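PDB 6IKX: UTP--glucose-1-phosphate uridylyltransferase from Acinetobacter baumannii, which catalyses the formation of UDP-alpha-D-glucose and diphosphate from UTP and alpha-D-glucose 1-phosphate. Local coordinates for residues Val6-Gly11 with Phe125-Pro130; Gly13-Pro18 with Thr255-Ser260. The protein carries 1 engineered substitution. All coordinates share one frame; numbering follows the deposited sequence.

Interaction 1 (Val6-Gly11 with Phe125-Pro130); sequences VLPVAG and FAVLLP. With SO4 (sulfate ion), chain G.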
ATOM      1  N   VAL A   6       9.862  -3.118 -22.426  1.00 35.27           N
ATOM      2  CA  VAL A   6       9.744  -2.060 -21.388  1.00 40.82           C
ATOM      3  C   VAL A   6       8.329  -1.472 -21.453  1.00 38.29           C
ATOM      4  O   VAL A   6       7.945  -1.063 -22.556  1.00 38.90           O
ATOM      5  CB  VAL A   6      10.839  -1.008 -21.603  1.00 44.88           C
ATOM      6  CG1 VAL A   6      10.623   0.206 -20.698  1.00 43.07           C
ATOM      7  CG2 VAL A   6      12.209  -1.648 -21.389  1.00 41.73           C
ATOM      8  N   LEU A   7       7.533  -1.603 -20.382  1.00 34.54           N
ATOM      9  CA  LEU A   7       6.191  -0.953 -20.312  1.00 36.73           C
ATOM     10  C   LEU A   7       6.345   0.224 -19.377  1.00 34.60           C
ATOM     11  O   LEU A   7       6.529   0.023 -18.180  1.00 42.49           O
ATOM     12  CB  LEU A   7       5.095  -1.856 -19.760  1.00 33.44           C
ATOM     13  CG  LEU A   7       4.878  -3.223 -20.383  1.00 42.77           C
ATOM     14  CD1 LEU A   7       3.394  -3.553 -20.453  1.00 41.66           C
ATOM     15  CD2 LEU A   7       5.568  -3.368 -21.733  1.00 44.84           C
ATOM     16  N   PRO A   8       6.405   1.466 -19.873  1.00 37.07           N
ATOM     17  CA  PRO A   8       6.661   2.614 -19.003  1.00 42.96           C
ATOM     18  C   PRO A   8       5.314   2.997 -18.383  1.00 37.43           C
ATOM     19  O   PRO A   8       4.511   3.429 -19.128  1.00 42.95           O
ATOM     20  CB  PRO A   8       7.206   3.701 -19.946  1.00 39.17           C
ATOM     21  CG  PRO A   8       7.368   2.991 -21.269  1.00 43.37           C
ATOM     22  CD  PRO A   8       6.321   1.886 -21.270  1.00 41.72           C
ATOM     23  N   VAL A   9       5.111   2.737 -17.090  1.00 35.51           N
ATOM     24  CA  VAL A   9       3.782   2.841 -16.396  1.00 42.23           C
ATOM     25  C   VAL A   9       3.915   3.711 -15.121  1.00 38.22           C
ATOM     26  O   VAL A   9       3.186   3.467 -14.164  1.00 39.69           O
ATOM     27  CB  VAL A   9       3.245   1.426 -16.068  1.00 38.97           C
ATOM     28  CG1 VAL A   9       2.991   0.589 -17.314  1.00 40.58           C
ATOM     29  CG2 VAL A   9       4.176   0.682 -15.135  1.00 37.37           C
ATOM     30  N   ALA A  10       4.800   4.708 -15.098  1.00 39.55           N
ATOM     31  CA  ALA A  10       5.041   5.580 -13.920  1.00 40.25           C
ATOM     32  C   ALA A  10       4.264   6.906 -13.988  1.00 36.89           C
ATOM     33  O   ALA A  10       4.398   7.662 -13.021  1.00 43.27           O
ATOM     34  CB  ALA A  10       6.514   5.827 -13.722  1.00 37.31           C
ATOM     35  N   GLY A  11       3.480   7.196 -15.034  1.00 40.89           N
ATOM     36  CA  GLY A  11       2.628   8.416 -15.102  1.00 44.48           C
ATOM     37  C   GLY A  11       1.711   8.531 -13.888  1.00 46.10           C
ATOM     38  O   GLY A  11       1.574   7.510 -13.225  1.00 53.74           O
ATOM     39  N   PHE A 125      15.116  -4.651 -27.794  1.00 43.69           N
ATOM     40  CA  PHE A 125      13.933  -4.721 -26.889  1.00 40.55           C
ATOM     41  C   PHE A 125      12.747  -3.946 -27.437  1.00 36.31           C
ATOM     42  O   PHE A 125      12.897  -3.098 -28.299  1.00 41.52           O
ATOM     43  CB  PHE A 125      14.294  -4.245 -25.494  1.00 41.32           C
ATOM     44  CG  PHE A 125      14.709  -2.804 -25.430  1.00 41.71           C
ATOM     45  CD1 PHE A 125      15.965  -2.408 -25.842  1.00 43.37           C
ATOM     46  CD2 PHE A 125      13.832  -1.846 -24.975  1.00 43.76           C
ATOM     47  CE1 PHE A 125      16.344  -1.073 -25.773  1.00 48.26           C
ATOM     48  CE2 PHE A 125      14.215  -0.516 -24.890  1.00 47.76           C
ATOM     49  CZ  PHE A 125      15.468  -0.125 -25.295  1.00 46.21           C
ATOM     50  N   ALA A 126      11.561  -4.301 -26.986  1.00 34.63           N
ATOM     51  CA  ALA A 126      10.343  -3.600 -27.426  1.00 39.96           C
ATOM     52  C   ALA A 126       9.958  -2.572 -26.340  1.00 40.50           C
ATOM     53  O   ALA A 126      10.394  -2.739 -25.200  1.00 36.43           O
ATOM     54  CB  ALA A 126       9.282  -4.625 -27.748  1.00 36.22           C
ATOM     55  N   VAL A 127       9.232  -1.511 -26.708  1.00 45.05           N
ATOM     56  CA  VAL A 127       8.575  -0.555 -25.766  1.00 40.52           C
ATOM     57  C   VAL A 127       7.084  -0.576 -26.078  1.00 40.21           C
ATOM     58  O   VAL A 127       6.735  -0.491 -27.268  1.00 42.01           O
ATOM     59  CB  VAL A 127       9.142   0.868 -25.884  1.00 42.93           C
ATOM     60  CG1 VAL A 127       8.385   1.844 -25.002  1.00 41.68           C
ATOM     61  CG2 VAL A 127      10.645   0.922 -25.607  1.00 39.66           C
ATOM     62  N   LEU A 128       6.264  -0.856 -25.073  1.00 37.72           N
ATOM     63  CA  LEU A 128       4.773  -0.833 -25.171  1.00 44.98           C
ATOM     64  C   LEU A 128       4.327   0.327 -24.281  1.00 37.86           C
ATOM     65  O   LEU A 128       4.613   0.250 -23.065  1.00 35.75           O
ATOM     66  CB  LEU A 128       4.101  -2.122 -24.657  1.00 48.20           C
ATOM     67  CG  LEU A 128       4.383  -3.485 -25.315  1.00 52.72           C
ATOM     68  CD1 LEU A 128       3.218  -3.935 -26.205  1.00 54.25           C
ATOM     69  CD2 LEU A 128       5.703  -3.536 -26.058  1.00 52.99           C
ATOM     70  N   LEU A 129       3.743   1.370 -24.853  1.00 39.97           N
ATOM     71  CA  LEU A 129       3.015   2.398 -24.058  1.00 45.96           C
ATOM     72  C   LEU A 129       1.638   1.807 -23.750  1.00 48.26           C
ATOM     73  O   LEU A 129       0.818   1.596 -24.631  1.00 43.71           O
ATOM     74  CB  LEU A 129       2.899   3.714 -24.825  1.00 47.29           C
ATOM     75  CG  LEU A 129       4.196   4.449 -25.177  1.00 51.15           C
ATOM     76  CD1 LEU A 129       3.957   5.949 -25.175  1.00 48.56           C
ATOM     77  CD2 LEU A 129       5.344   4.129 -24.244  1.00 52.96           C
ATOM     78  N   PRO A 130       1.352   1.531 -22.471  1.00 51.05           N
ATOM     79  CA  PRO A 130       0.140   0.812 -22.074  1.00 56.70           C
ATOM     80  C   PRO A 130      -1.179   1.610 -22.012  1.00 52.12           C
ATOM     81  O   PRO A 130      -2.197   1.019 -21.848  1.00 53.38           O
ATOM     82  CB  PRO A 130       0.513   0.386 -20.658  1.00 62.08           C
ATOM     83  CG  PRO A 130       1.298   1.593 -20.164  1.00 71.77           C
ATOM     84  CD  PRO A 130       2.183   1.952 -21.338  1.00 57.40           C
TER
HETATM   85  S   SO4 G 305       5.831   7.367 -17.929  1.00134.16           S
HETATM   86  O1  SO4 G 305       4.431   7.106 -17.670  1.00119.69           O
HETATM   87  O2  SO4 G 305       6.604   6.218 -17.509  1.00112.36           O
HETATM   88  O3  SO4 G 305       6.266   8.526 -17.192  1.00133.36           O
HETATM   89  O4  SO4 G 305       6.031   7.621 -19.336  1.00 97.80           O
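Val6 O is gripped from across the sheet by Leu128 N at 3.0 Å, with the donor tilted 18° from the carbonyl plane, and by a CA-H...O contact from Val127 CA. The amide of the same valine gives the second ladder bond, Val6 N to Ala126 O at 2.8 Å, so Val6 pairs with Val127 in parallel fashion. On one face of the sheet Val6 CG2, anti to its carbonyl carbon, reaches CD2 of the Phe125 ring obliquely (3.9 Å). Helix 109-115 packs against this face through Phe125 and Pro8. On the other face the Leu7 and Leu128 side chains run alongside each other in the same direction, and Leu7 CD2 rests on Leu128 CB at 3.5 Å; Val39 of helix 35-44 covers both.

Pro8 has no N-H to offer Leu128 O, which instead meets Pro8 CD and the CA-H of Leu7, and the ladder stops there. Beyond it the Pro8 ring runs across the Leu129 side chain, its CG 3.8 Å from Leu129 CD2, while Val9 CG1 presses on Pro130 CG in a tight 3.5 Å contact. Backbone bonding thus gives way to apolar packing at UTP-binding Pro8, just before Ala10 N and Gly11 N, also of the UTP site, make weak hydrogen bonds to a sulfate ion probably from the crystallisation liquor.

Interaction 2 (Gly13-Pro18 with Thr255-Ser260); sequences GTRFLP and TFDCGS. With SO4 (sulfate ion), chain F.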
ATOM      1  N   GLY A  13      -1.454   9.673 -14.241  1.00 53.86           N
ATOM      2  CA  GLY A  13      -2.761   9.551 -14.903  1.00 62.99           C
ATOM      3  C   GLY A  13      -3.558  10.838 -14.801  1.00 67.01           C
ATOM      4  O   GLY A  13      -4.666  10.764 -14.226  1.00 75.25           O
ATOM      5  N   THR A  14      -2.995  11.964 -15.256  1.00 55.36           N
ATOM      6  CA  THR A  14      -3.673  13.265 -15.211  1.00 54.38           C
ATOM      7  C   THR A  14      -4.810  13.282 -16.180  1.00 49.65           C
ATOM      8  O   THR A  14      -5.834  13.859 -15.933  1.00 53.51           O
ATOM      9  CB  THR A  14      -2.754  14.473 -15.362  1.00 51.57           C
ATOM     10  OG1 THR A  14      -1.922  14.316 -16.497  1.00 56.98           O
ATOM     11  CG2 THR A  14      -1.910  14.608 -14.143  1.00 52.83           C
ATOM     12  N   ARG A  15      -4.603  12.634 -17.303  1.00 51.35           N
ATOM     13  CA  ARG A  15      -5.682  12.347 -18.216  1.00 62.85           C
ATOM     14  C   ARG A  15      -6.439  11.144 -17.540  1.00 72.31           C
ATOM     15  O   ARG A  15      -5.820  10.326 -16.831  1.00 87.95           O
ATOM     16  CB  ARG A  15      -5.131  12.015 -19.600  1.00 78.08           C
ATOM     17  CG  ARG A  15      -3.665  12.411 -19.817  1.00 78.43           C
ATOM     18  CD  ARG A  15      -3.268  12.496 -21.280  1.00 79.97           C
ATOM     19  NE  ARG A  15      -2.728  11.243 -21.800  1.00 85.16           N
ATOM     20  CZ  ARG A  15      -3.173  10.643 -22.895  1.00 80.64           C
ATOM     21  NH1 ARG A  15      -2.643   9.506 -23.304  1.00 78.02           N
ATOM     22  NH2 ARG A  15      -4.156  11.185 -23.581  1.00 81.28           N
ATOM     23  N   PHE A  16      -7.757  11.054 -17.743  1.00 78.37           N
ATOM     24  CA  PHE A  16      -8.672  10.049 -17.124  1.00 75.27           C
ATOM     25  C   PHE A  16      -8.581  10.265 -15.629  1.00 56.62           C
ATOM     26  O   PHE A  16      -8.413   9.344 -14.888  1.00 47.00           O
ATOM     27  CB  PHE A  16      -8.352   8.585 -17.521  1.00 75.21           C
ATOM     28  CG  PHE A  16      -9.529   7.708 -17.677  1.00 86.99           C
ATOM     29  CD1 PHE A  16     -10.774   8.115 -17.305  1.00 88.94           C
ATOM     30  CD2 PHE A  16      -9.369   6.457 -18.202  1.00 87.49           C
ATOM     31  CE1 PHE A  16     -11.846   7.290 -17.461  1.00 79.17           C
ATOM     32  CE2 PHE A  16     -10.434   5.626 -18.356  1.00 82.47           C
ATOM     33  CZ  PHE A  16     -11.676   6.045 -17.986  1.00 78.09           C
ATOM     34  N   LEU A  17      -8.794  11.494 -15.195  1.00 51.56           N
ATOM     35  CA  LEU A  17      -8.520  11.825 -13.814  1.00 56.63           C
ATOM     36  C   LEU A  17      -9.271  11.420 -12.605  1.00 70.27           C
ATOM     37  O   LEU A  17      -8.601  11.112 -11.628  1.00111.80           O
ATOM     38  CB  LEU A  17      -8.051  13.234 -13.615  1.00 57.83           C
ATOM     39  CG  LEU A  17      -7.138  13.244 -12.403  1.00 57.81           C
ATOM     40  CD1 LEU A  17      -6.199  12.071 -12.367  1.00 57.07           C
ATOM     41  CD2 LEU A  17      -6.324  14.497 -12.408  1.00 66.84           C
ATOM     42  N   PRO A  18     -10.589  11.460 -12.578  1.00 54.35           N
ATOM     43  CA  PRO A  18     -11.249  11.002 -11.354  1.00 47.24           C
ATOM     44  C   PRO A  18     -10.892   9.501 -11.186  1.00 46.11           C
ATOM     45  O   PRO A  18     -10.420   9.114 -10.155  1.00 43.68           O
ATOM     46  CB  PRO A  18     -12.725  11.296 -11.579  1.00 41.77           C
ATOM     47  CG  PRO A  18     -12.842  11.828 -12.931  1.00 42.19           C
ATOM     48  CD  PRO A  18     -11.508  12.028 -13.558  1.00 41.65           C
ATOM     49  N   THR A 255      -6.116   0.807 -32.898  1.00 48.23           N
ATOM     50  CA  THR A 255      -5.641   1.333 -31.582  1.00 49.38           C
ATOM     51  C   THR A 255      -6.811   1.929 -30.803  1.00 48.60           C
ATOM     52  O   THR A 255      -7.819   2.267 -31.435  1.00 50.34           O
ATOM     53  CB  THR A 255      -4.496   2.334 -31.744  1.00 56.80           C
ATOM     54  OG1 THR A 255      -5.023   3.597 -32.152  1.00 55.94           O
ATOM     55  CG2 THR A 255      -3.480   1.858 -32.758  1.00 62.78           C
ATOM     56  N   PHE A 256      -6.680   2.008 -29.475  1.00 49.85           N
ATOM     57  CA  PHE A 256      -7.630   2.701 -28.571  1.00 45.29           C
ATOM     58  C   PHE A 256      -6.821   3.426 -27.521  1.00 47.55           C
ATOM     59  O   PHE A 256      -5.995   2.783 -26.845  1.00 49.92           O
ATOM     60  CB  PHE A 256      -8.590   1.736 -27.887  1.00 46.08           C
ATOM     61  CG  PHE A 256      -9.351   0.849 -28.836  1.00 47.87           C
ATOM     62  CD1 PHE A 256      -8.796  -0.324 -29.304  1.00 55.48           C
ATOM     63  CD2 PHE A 256     -10.616   1.199 -29.272  1.00 50.84           C
ATOM     64  CE1 PHE A 256      -9.492  -1.127 -30.195  1.00 55.43           C
ATOM     65  CE2 PHE A 256     -11.319   0.392 -30.148  1.00 52.99           C
ATOM     66  CZ  PHE A 256     -10.744  -0.762 -30.627  1.00 54.56           C
ATOM     67  N   ASP A 257      -7.016   4.739 -27.446  1.00 49.38           N
ATOM     68  CA  ASP A 257      -6.279   5.589 -26.488  1.00 54.43           C
ATOM     69  C   ASP A 257      -7.126   5.653 -25.215  1.00 61.20           C
ATOM     70  O   ASP A 257      -8.108   6.415 -25.234  1.00 58.92           O
ATOM     71  CB  ASP A 257      -5.943   6.950 -27.099  1.00 52.93           C
ATOM     72  CG  ASP A 257      -5.241   7.856 -26.105  1.00 54.60           C
ATOM     73  OD1 ASP A 257      -4.463   7.340 -25.290  1.00 61.12           O
ATOM     74  OD2 ASP A 257      -5.511   9.059 -26.122  1.00 82.31           O
ATOM     75  N   CYS A 258      -6.771   4.850 -24.194  1.00 57.28           N
ATOM     76  CA  CYS A 258      -7.474   4.755 -22.888  1.00 61.79           C
ATOM     77  C   CYS A 258      -7.082   5.932 -21.998  1.00 75.97           C
ATOM     78  O   CYS A 258      -7.952   6.413 -21.249  1.00 91.70           O
ATOM     79  CB  CYS A 258      -7.228   3.410 -22.231  1.00 55.65           C
ATOM     80  SG  CYS A 258      -7.920   2.097 -23.265  1.00 56.80           S
ATOM     81  N   GLY A 259      -5.861   6.441 -22.145  1.00 79.46           N
ATOM     82  CA  GLY A 259      -5.434   7.695 -21.499  1.00 83.50           C
ATOM     83  C   GLY A 259      -6.460   8.808 -21.666  1.00 84.76           C
ATOM     84  O   GLY A 259      -6.379   9.775 -20.888  1.00 94.35           O
ATOM     85  N   SER A 260      -7.376   8.698 -22.642  1.00 82.74           N
ATOM     86  CA  SER A 260      -8.407   9.725 -22.968  1.00 78.14           C
ATOM     87  C   SER A 260      -9.836   9.138 -22.868  1.00 90.90           C
ATOM     88  O   SER A 260     -10.210   8.302 -23.742  1.00 80.20           O
ATOM     89  CB  SER A 260      -8.153  10.301 -24.325  1.00 65.53           C
ATOM     90  OG  SER A 260      -9.090   9.784 -25.255  1.00 64.63           O
TER
HETATM   91  S   SO4 F 304      -0.201  10.922 -17.053  1.00103.25           S
HETATM   92  O1  SO4 F 304       0.725  10.729 -18.157  1.00 92.99           O
HETATM   93  O2  SO4 F 304      -0.065   9.841 -16.108  1.00 79.51           O
HETATM   94  O3  SO4 F 304      -1.571  10.964 -17.550  1.00 70.31           O
HETATM   95  O4  SO4 F 304       0.129  12.154 -16.379  1.00 75.57           O
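Asp257, the last residue of strand 254-257, meets Arg15 through its carboxylate. With CG anti to the backbone N, the acid reaches the guanidinium, and Asp257 OD1 accepts a weak, long hydrogen bond from Arg15 NH1 at 3.5 Å as part of a salt bridge. The carboxylate and guanidinium planes are only 22° apart, and Asp257 OD2 lies at the guanidinium edge, 3.6 Å from Arg15 NH2. A bend at chi3 (-92°) turns the end of the arginine into this nearly coplanar pairing. Asp131 forms a second, long and weak, ion pair with Arg15 NH1.

Cys258 contributes its carbonyl rather than its thiol: Cys258 O approaches the Phe16 ring obliquely, 3.4 Å from CD2. The same ring meets Tyr264 of helix 261-273 with their planes inclined at about 60°, and Val31 of the second subunit also packs on it.

At Gly259 the backbone passes the arginine with its carbonyl O over one face of the guanidinium, offset toward the rim, but this oxygen also sits too close to Arg15 CB in the model, so the local geometry is doubtful. Ser260 follows with a looser approach, its CB 4.2 Å from Arg15 NH2.

The same loop binds a second sulfate ion, likewise probably from the crystallisation liquor. Thr14 OG1 donates to sulfate O4 at 3.0 Å, and the amides of Thr14 and Arg15 add weak bonds, both reaching sulfate O3. Gly13, Thr14 and Arg15 are UTP-binding residues, and a glycine-rich loop following the first strand and offering its N-H groups to an anion is the nucleotide-binding signature of sugar-nucleotide pyrophosphorylases with the GT-A type fold.

How the interactions relate
Interactions 1 and 2 have their centres 15 Å apart, and both draw on the chain that leaves strand 4-8: Val6-Gly11 starts on that strand and runs into the loop that Gly13-Pro18 continues. Along the sequence the order is 6-11, 13-18, 125-130, 255-260, so the two contacts cross. Interaction 1 belongs to the mixed central sheet, where strand 4-8 lies between strands 50-55 and 125-128; interaction 2 joins the loop to strand 254-257, paired with strand 132-135 in a separate sheet. Asp131, next to Pro130, shares a backbone hydrogen bond with Cys258 and the weak ion pair with Arg15. The two contacts flank the UTP-binding residues Ala10-Thr14 at either end, and each holds a sulfate.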